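Local coordinates for protein NAD(P)H dehydrogenase (quinone) (Deinococcus radiodurans, PDB 1YDG) that catalyses the two-electron reduction of quinones to quinols with NADH or NADPH, using one bound FMN per subunit of a homotetramer, at residues P6-Y14 and G35-E45. Numbering follows the deposited sequence.
Sequences PVKLAIVFY and GAEVRLLKVRE
Strands 8-13 and 37-42 form the first beta-alpha-beta unit of the flavodoxin-like fold, paired in parallel and joined through helix 19-33. Seven backbone hydrogen bonds run from Glu37 N to Val7 O (2.8 Å) as far as Val43 N to Phe13 O, with Leu9, Ile11 and Phe13 each both giving and accepting one; the other edge of strand 8-13 pairs with strand 81-89. Toward helix 19-33, Leu9 packs beside Val38, and Leu40 CD1 reaches Phe13 CE2 at 3.5 Å. Phe13 holds CG between its backbone N and carbonyl carbon (chi1 76°), which swings the ring across to the neighbouring strand, where Lys42 CA lies over one face as a CH-pi contact, 4.2 Å from the centroid. Beneath helices 73-78 and 95-102, Leu41 CD1 rests against Ala10 CB and Val12 CG2, while Val12 CG1 meets Val43 CG2 at 3.6 Å. At the N-terminal end a water bridges Lys8 NZ, Glu37 OE1 and Pro6 O. At the opposite end Tyr14 OH donates to the syn lone pair of Glu45 OE2 (2.5 Å), the carboxylate turned 82° from the ring plane; Trp58 NE1 also binds OE2, and Ala47 N and Gln96 NE2 bind OE1. With its carboxylate so gripped, Glu45 probably steadies Tyr14, whose hydroxyl also bonds Ser16 OG, linking the strand pair to the FMN-binding loop.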
loop_
_atom_site.group_PDB
_atom_site.type_symbol
_atom_site.label_atom_id
_atom_site.label_comp_id
_atom_site.label_asym_id
_atom_site.label_seq_id
_atom_site.Cartn_x
_atom_site.Cartn_y
_atom_site.Cartn_z
ATOM N N PRO B 6 27.980 -21.763 3.766
ATOM C CA PRO B 6 26.530 -21.774 3.667
ATOM C C PRO B 6 25.953 -20.357 3.792
ATOM O O PRO B 6 26.477 -19.534 4.543
ATOM C CB PRO B 6 26.105 -22.645 4.850
ATOM C CG PRO B 6 27.322 -23.491 5.161
ATOM C CD PRO B 6 28.477 -22.593 4.874
ATOM N N VAL B 7 24.890 -20.092 3.036
ATOM C CA VAL B 7 24.109 -18.861 3.187
ATOM C C VAL B 7 23.648 -18.708 4.635
ATOM O O VAL B 7 23.181 -19.664 5.255
ATOM C CB VAL B 7 22.863 -18.869 2.254
ATOM C CG1 VAL B 7 21.896 -17.721 2.586
ATOM C CG2 VAL B 7 23.292 -18.771 0.812
ATOM N N LYS B 8 23.779 -17.503 5.172
ATOM C CA LYS B 8 23.349 -17.231 6.546
ATOM C C LYS B 8 21.932 -16.676 6.511
ATOM O O LYS B 8 21.709 -15.586 5.973
ATOM C CB LYS B 8 24.289 -16.234 7.208
ATOM C CG LYS B 8 25.700 -16.772 7.419
ATOM C CD LYS B 8 26.707 -15.643 7.587
ATOM C CE LYS B 8 28.137 -16.180 7.864
ATOM N NZ LYS B 8 28.504 -17.352 7.015
ATOM N N LEU B 9 20.997 -17.434 7.091
ATOM C CA LEU B 9 19.582 -17.148 7.013
ATOM C C LEU B 9 19.046 -16.923 8.399
ATOM O O LEU B 9 19.143 -17.808 9.235
ATOM C CB LEU B 9 18.838 -18.330 6.362
ATOM C CG LEU B 9 17.315 -18.306 6.346
ATOM C CD1 LEU B 9 16.741 -17.196 5.443
ATOM C CD2 LEU B 9 16.717 -19.685 5.955
ATOM N N ALA B 10 18.480 -15.741 8.629
ATOM C CA ALA B 10 17.788 -15.411 9.874
ATOM C C ALA B 10 16.291 -15.371 9.634
ATOM O O ALA B 10 15.818 -14.596 8.789
ATOM C CB ALA B 10 18.245 -14.064 10.396
ATOM N N ILE B 11 15.556 -16.185 10.391
ATOM C CA ILE B 11 14.088 -16.153 10.422
ATOM C C ILE B 11 13.703 -15.430 11.694
ATOM O O ILE B 11 13.910 -15.966 12.790
ATOM C CB ILE B 11 13.466 -17.568 10.455
ATOM C CG1 ILE B 11 14.084 -18.503 9.400
ATOM C CG2 ILE B 11 11.950 -17.506 10.305
ATOM C CD1 ILE B 11 13.973 -18.026 8.000
ATOM N N VAL B 12 13.182 -14.210 11.555
ATOM C CA VAL B 12 12.767 -13.376 12.685
ATOM C C VAL B 12 11.239 -13.309 12.652
ATOM O O VAL B 12 10.636 -12.875 11.649
ATOM C CB VAL B 12 13.350 -11.943 12.618
ATOM C CG1 VAL B 12 12.880 -11.110 13.804
ATOM C CG2 VAL B 12 14.854 -11.979 12.569
ATOM N N PHE B 13 10.616 -13.811 13.712
ATOM C CA PHE B 13 9.169 -13.963 13.745
ATOM C C PHE B 13 8.619 -13.496 15.078
ATOM O O PHE B 13 9.258 -13.667 16.135
ATOM C CB PHE B 13 8.760 -15.420 13.478
ATOM C CG PHE B 13 8.978 -16.329 14.655
ATOM C CD1 PHE B 13 7.931 -16.616 15.526
ATOM C CD2 PHE B 13 10.234 -16.842 14.917
ATOM C CE1 PHE B 13 8.128 -17.415 16.621
ATOM C CE2 PHE B 13 10.448 -17.651 16.026
ATOM C CZ PHE B 13 9.402 -17.935 16.879
ATOM N N TYR B 14 7.465 -12.843 15.019
ATOM C CA TYR B 14 6.645 -12.633 16.193
ATOM C C TYR B 14 5.481 -13.619 16.159
ATOM O O TYR B 14 4.914 -13.886 15.092
ATOM C CB TYR B 14 6.101 -11.199 16.301
ATOM C CG TYR B 14 5.243 -11.107 17.529
ATOM C CD1 TYR B 14 5.815 -11.157 18.788
ATOM C CD2 TYR B 14 3.853 -11.136 17.433
ATOM C CE1 TYR B 14 5.020 -11.156 19.941
ATOM C CE2 TYR B 14 3.045 -11.158 18.573
ATOM C CZ TYR B 14 3.644 -11.164 19.824
ATOM O OH TYR B 14 2.874 -11.187 20.944
ATOM N N GLY B 35 20.488 -26.190 2.657
ATOM C CA GLY B 35 21.931 -26.086 2.897
ATOM C C GLY B 35 22.376 -24.786 3.548
ATOM O O GLY B 35 23.584 -24.509 3.635
ATOM N N ALA B 36 21.421 -23.975 3.993
ATOM C CA ALA B 36 21.743 -22.734 4.678
ATOM C C ALA B 36 22.110 -22.984 6.137
ATOM O O ALA B 36 21.749 -24.004 6.719
ATOM C CB ALA B 36 20.561 -21.758 4.601
ATOM N N GLU B 37 22.842 -22.037 6.709
ATOM C CA GLU B 37 23.017 -21.946 8.147
ATOM C C GLU B 37 21.876 -21.102 8.688
ATOM O O GLU B 37 21.747 -19.944 8.307
ATOM C CB GLU B 37 24.355 -21.280 8.485
ATOM C CG GLU B 37 24.585 -21.148 9.979
ATOM C CD GLU B 37 25.993 -20.741 10.342
ATOM O OE1 GLU B 37 26.648 -20.023 9.556
ATOM O OE2 GLU B 37 26.435 -21.139 11.446
ATOM N N VAL B 38 21.057 -21.669 9.574
ATOM C CA VAL B 38 19.818 -21.006 9.979
ATOM C C VAL B 38 19.805 -20.557 11.442
ATOM O O VAL B 38 20.208 -21.306 12.334
ATOM C CB VAL B 38 18.601 -21.924 9.732
ATOM C CG1 VAL B 38 17.308 -21.155 9.907
ATOM C CG2 VAL B 38 18.663 -22.549 8.315
ATOM N N ARG B 39 19.339 -19.333 11.670
ATOM C CA ARG B 39 18.897 -18.896 13.003
ATOM C C ARG B 39 17.392 -18.691 12.997
ATOM O O ARG B 39 16.884 -17.902 12.219
ATOM C CB ARG B 39 19.568 -17.592 13.434
ATOM C CG ARG B 39 21.049 -17.727 13.588
ATOM C CD ARG B 39 21.669 -16.448 14.121
ATOM N NE ARG B 39 23.101 -16.622 14.274
ATOM C CZ ARG B 39 23.977 -15.644 14.477
ATOM N NH1 ARG B 39 23.578 -14.385 14.602
ATOM N NH2 ARG B 39 25.262 -15.947 14.579
ATOM N N LEU B 40 16.701 -19.394 13.885
ATOM C CA LEU B 40 15.314 -19.136 14.211
ATOM C C LEU B 40 15.270 -18.268 15.458
ATOM O O LEU B 40 15.763 -18.668 16.512
ATOM C CB LEU B 40 14.606 -20.460 14.474
ATOM C CG LEU B 40 13.153 -20.457 14.941
ATOM C CD1 LEU B 40 12.310 -19.795 13.902
ATOM C CD2 LEU B 40 12.693 -21.894 15.176
ATOM N N LEU B 41 14.669 -17.091 15.329
ATOM C CA LEU B 41 14.757 -16.018 16.322
ATOM C C LEU B 41 13.389 -15.420 16.585
ATOM O O LEU B 41 12.689 -14.978 15.666
ATOM C CB LEU B 41 15.684 -14.917 15.805
ATOM C CG LEU B 41 17.098 -15.372 15.446
ATOM C CD1 LEU B 41 17.710 -14.390 14.476
ATOM C CD2 LEU B 41 17.947 -15.527 16.689
ATOM N N LYS B 42 13.003 -15.368 17.847
ATOM C CA LYS B 42 11.706 -14.793 18.197
ATOM C C LYS B 42 11.835 -13.308 18.500
ATOM O O LYS B 42 12.860 -12.822 19.028
ATOM C CB LYS B 42 11.075 -15.551 19.378
ATOM C CG LYS B 42 11.755 -15.307 20.701
ATOM C CD LYS B 42 11.214 -16.158 21.839
ATOM C CE LYS B 42 11.975 -15.843 23.144
ATOM N NZ LYS B 42 12.013 -16.998 24.097
ATOM N N VAL B 43 10.774 -12.579 18.188
ATOM C CA VAL B 43 10.690 -11.173 18.519
ATOM C C VAL B 43 10.268 -11.030 19.988
ATOM O O VAL B 43 9.277 -11.607 20.429
ATOM C CB VAL B 43 9.691 -10.422 17.576
ATOM C CG1 VAL B 43 9.408 -9.016 18.073
ATOM C CG2 VAL B 43 10.210 -10.373 16.137
ATOM N N ARG B 44 11.003 -10.204 20.712
ATOM C CA ARG B 44 10.705 -9.893 22.107
ATOM C C ARG B 44 9.246 -9.512 22.314
ATOM O O ARG B 44 8.674 -8.683 21.581
ATOM C CB ARG B 44 11.588 -8.755 22.629
ATOM C CG ARG B 44 11.428 -8.519 24.113
ATOM C CD ARG B 44 12.167 -7.308 24.619
ATOM N NE ARG B 44 13.597 -7.579 24.687
ATOM C CZ ARG B 44 14.472 -6.878 25.411
ATOM N NH1 ARG B 44 14.079 -5.821 26.131
ATOM N NH2 ARG B 44 15.764 -7.224 25.400
ATOM N N GLU B 45 8.669 -10.127 23.339
ATOM C CA GLU B 45 7.303 -9.889 23.733
ATOM C C GLU B 45 7.252 -8.654 24.606
ATOM O O GLU B 45 7.959 -8.553 25.611
ATOM C CB GLU B 45 6.765 -11.119 24.486
ATOM C CG GLU B 45 5.365 -10.978 24.975
ATOM C CD GLU B 45 4.411 -10.695 23.837
ATOM O OE1 GLU B 45 4.062 -9.515 23.650
ATOM O OE2 GLU B 45 4.084 -11.641 23.110
HETATM O O HOH W 1 27.642 -19.751 7.039
HETATM O O HOH W 2 23.794 -22.412 1.252
#